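Local coordinates for protein succinate--CoA ligase subunit alpha (Campylobacter jejuni, PDB 6MEL) that forms the alpha subunit of a succinate--CoA ligase, a two-domain protein whose N-terminal part is a Rossmann-like CoA-binding domain, at residues G79-D87 with A108-I119. Residues are numbered along the deposited sequence; the frame is centred on the assembly and turned at random.
Sequences GDSVIEAAD and AKQYANKKGMKI
Tyr111 donates a hydrogen bond from OH to Asp87 OD1 at 2.6 Å, meeting the lone pair turned away from the other carboxylate oxygen; carboxylate and ring lie nearly coplanar, 21° apart. With CG anti to the backbone N (chi1 -170°), the ring reaches across to the neighbouring helix, its CD2 3.9 Å from Ile83 CG2, while Lys115 CG, on its own helix, sits over one face, offset toward the rim. A water donates to the same OD1 and accepts a weak bond from Lys115 NZ, bridging opposite charges.

Deeper in, small residues let the axes of helix segments 79-87 and 108-115 come within 8.8 Å; they run almost parallel, 9° apart, as successive helices on one side of a parallel sheet do. Ala108 CB packs 3.6 Å from Gly79 O, where the glycine brings no side chain, and Ala86 CB rests against Ala112 CA. Met117, bent at chi3, slips its flexible thioether beneath this seam: SD lies 3.7 Å from Ala85 CB, and CE meets Val82 CG1. Gly116, with positive phi, closes the helix in a Schellman motif and leads Met117 into strand 118-120, beside strand 92-95. An apolar, sheet-facing seam thus joins the helices, with a tyrosine-carboxylate hydrogen bond near their C-terminal ends; Lys115 would probably favour the ionised carboxylate, though solvent should damp this.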
# COMPACT_ATOMS: atom_id res chain seq x y z
N GLY A 79 6.64 -13.99 5.78
CA GLY A 79 7.78 -14.24 4.95
C GLY A 79 8.35 -15.61 5.23
O GLY A 79 8.59 -16.37 4.30
N ASP A 80 8.62 -15.88 6.51
CA ASP A 80 9.16 -17.17 6.92
C ASP A 80 8.19 -18.32 6.61
O ASP A 80 8.67 -19.42 6.23
CB ASP A 80 9.60 -17.17 8.39
CG ASP A 80 10.81 -16.29 8.61
OD1 ASP A 80 11.44 -15.86 7.58
OD2 ASP A 80 11.06 -15.96 9.77
N SER A 81 6.87 -18.08 6.69
CA SER A 81 5.87 -19.14 6.38
C SER A 81 5.83 -19.43 4.88
O SER A 81 5.65 -20.61 4.49
CB SER A 81 4.49 -18.84 6.94
OG SER A 81 4.51 -18.93 8.35
N VAL A 82 6.03 -18.39 4.04
CA VAL A 82 6.10 -18.60 2.61
C VAL A 82 7.37 -19.40 2.26
O VAL A 82 7.32 -20.37 1.48
CB VAL A 82 6.04 -17.26 1.84
CG1 VAL A 82 6.39 -17.46 0.36
CG2 VAL A 82 4.68 -16.62 2.01
N ILE A 83 8.50 -19.02 2.87
CA ILE A 83 9.77 -19.71 2.68
C ILE A 83 9.64 -21.17 3.13
O ILE A 83 10.10 -22.04 2.45
CB ILE A 83 10.91 -18.96 3.40
CG1 ILE A 83 11.23 -17.66 2.65
CG2 ILE A 83 12.15 -19.83 3.54
CD1 ILE A 83 12.18 -16.75 3.40
N GLU A 84 9.03 -21.42 4.29
CA GLU A 84 8.82 -22.76 4.80
C GLU A 84 8.02 -23.63 3.80
O GLU A 84 8.36 -24.77 3.50
CB GLU A 84 8.06 -22.68 6.13
CG GLU A 84 7.87 -24.05 6.78
CD GLU A 84 7.21 -24.03 8.14
OE1 GLU A 84 6.77 -22.91 8.63
OE2 GLU A 84 7.09 -25.14 8.71
N ALA A 85 6.94 -23.08 3.27
CA ALA A 85 6.11 -23.75 2.29
C ALA A 85 6.93 -24.11 1.05
O ALA A 85 6.85 -25.24 0.57
CB ALA A 85 4.92 -22.89 1.93
N ALA A 86 7.72 -23.15 0.56
CA ALA A 86 8.51 -23.37 -0.62
C ALA A 86 9.57 -24.44 -0.34
O ALA A 86 9.82 -25.31 -1.20
CB ALA A 86 9.14 -22.09 -1.09
N ASP A 87 10.19 -24.37 0.83
CA ASP A 87 11.20 -25.36 1.21
C ASP A 87 10.62 -26.78 1.26
O ASP A 87 11.28 -27.73 0.91
CB ASP A 87 11.86 -25.04 2.55
CG ASP A 87 13.22 -25.71 2.68
OD1 ASP A 87 14.15 -25.27 1.94
OD2 ASP A 87 13.35 -26.66 3.53
N ALA A 108 11.02 -13.64 0.19
CA ALA A 108 10.25 -14.89 0.18
C ALA A 108 9.83 -15.26 -1.25
O ALA A 108 9.89 -16.42 -1.62
CB ALA A 108 9.06 -14.83 1.10
N LYS A 109 9.45 -14.27 -2.05
CA LYS A 109 9.11 -14.53 -3.42
C LYS A 109 10.32 -15.04 -4.24
O LYS A 109 10.13 -15.90 -5.08
CB LYS A 109 8.50 -13.31 -4.12
CG LYS A 109 8.05 -13.62 -5.54
CD LYS A 109 7.05 -12.68 -6.08
CE LYS A 109 6.66 -12.94 -7.51
NZ LYS A 109 6.12 -11.71 -8.08
N GLN A 110 11.50 -14.46 -4.05
CA GLN A 110 12.68 -14.93 -4.78
C GLN A 110 12.90 -16.41 -4.45
O GLN A 110 13.17 -17.22 -5.33
CB GLN A 110 13.95 -14.14 -4.42
CG GLN A 110 14.05 -12.75 -5.03
CD GLN A 110 15.50 -12.31 -5.10
OE1 GLN A 110 16.39 -12.99 -4.61
NE2 GLN A 110 15.75 -11.18 -5.73
N TYR A 111 12.69 -16.80 -3.19
CA TYR A 111 12.90 -18.21 -2.82
C TYR A 111 11.80 -19.09 -3.43
O TYR A 111 12.07 -20.15 -3.98
CB TYR A 111 13.05 -18.38 -1.31
CG TYR A 111 13.51 -19.76 -0.93
CD1 TYR A 111 14.76 -20.23 -1.31
CD2 TYR A 111 12.72 -20.61 -0.19
CE1 TYR A 111 15.19 -21.51 -1.00
CE2 TYR A 111 13.15 -21.89 0.17
CZ TYR A 111 14.39 -22.34 -0.25
OH TYR A 111 14.88 -23.57 0.11
N ALA A 112 10.55 -18.64 -3.33
CA ALA A 112 9.43 -19.35 -3.94
C ALA A 112 9.69 -19.54 -5.44
O ALA A 112 9.51 -20.64 -5.95
CB ALA A 112 8.16 -18.61 -3.70
N ASN A 113 10.13 -18.49 -6.13
CA ASN A 113 10.43 -18.58 -7.56
C ASN A 113 11.45 -19.68 -7.82
O ASN A 113 11.27 -20.47 -8.70
CB ASN A 113 10.97 -17.27 -8.14
CG ASN A 113 9.93 -16.16 -8.20
OD1 ASN A 113 8.73 -16.40 -8.13
ND2 ASN A 113 10.39 -14.95 -8.40
N LYS A 114 12.53 -19.70 -7.04
CA LYS A 114 13.57 -20.66 -7.27
C LYS A 114 13.03 -22.08 -7.03
O LYS A 114 13.37 -22.99 -7.75
CB LYS A 114 14.77 -20.45 -6.35
CG LYS A 114 15.81 -21.55 -6.53
CD LYS A 114 17.11 -21.29 -5.84
CE LYS A 114 17.15 -21.83 -4.45
NZ LYS A 114 18.51 -21.75 -3.90
N LYS A 115 12.20 -22.27 -6.02
CA LYS A 115 11.69 -23.63 -5.73
C LYS A 115 10.52 -24.04 -6.65
O LYS A 115 10.07 -25.15 -6.55
CB LYS A 115 11.26 -23.73 -4.26
CG LYS A 115 12.37 -23.37 -3.28
CD LYS A 115 13.62 -24.22 -3.40
CE LYS A 115 13.29 -25.70 -3.29
NZ LYS A 115 14.54 -26.48 -3.30
N GLY A 116 10.01 -23.13 -7.49
CA GLY A 116 8.83 -23.42 -8.35
C GLY A 116 7.50 -23.31 -7.61
O GLY A 116 6.56 -23.91 -8.02
N MET A 117 7.42 -22.57 -6.50
CA MET A 117 6.14 -22.37 -5.80
C MET A 117 5.51 -21.08 -6.30
O MET A 117 6.13 -20.04 -6.29
CB MET A 117 6.31 -22.25 -4.28
CG MET A 117 5.01 -22.21 -3.53
SD MET A 117 5.25 -22.25 -1.73
CE MET A 117 5.62 -20.51 -1.52
N LYS A 118 4.23 -21.13 -6.68
CA LYS A 118 3.50 -19.93 -7.00
C LYS A 118 2.83 -19.40 -5.75
O LYS A 118 2.47 -20.17 -4.84
CB LYS A 118 2.45 -20.26 -8.05
CG LYS A 118 2.98 -20.88 -9.34
CD LYS A 118 1.80 -21.63 -9.99
CE LYS A 118 1.75 -21.59 -11.50
NZ LYS A 118 2.44 -22.77 -12.07
N ILE A 119 2.62 -18.09 -5.72
CA ILE A 119 1.96 -17.41 -4.61
C ILE A 119 0.72 -16.68 -5.13
O ILE A 119 0.73 -16.11 -6.23
CB ILE A 119 2.94 -16.42 -3.96
CG1 ILE A 119 4.14 -17.10 -3.31
CG2 ILE A 119 2.23 -15.50 -2.98
CD1 ILE A 119 5.35 -16.19 -3.17
O HOH W 1 14.98 -26.94 0.06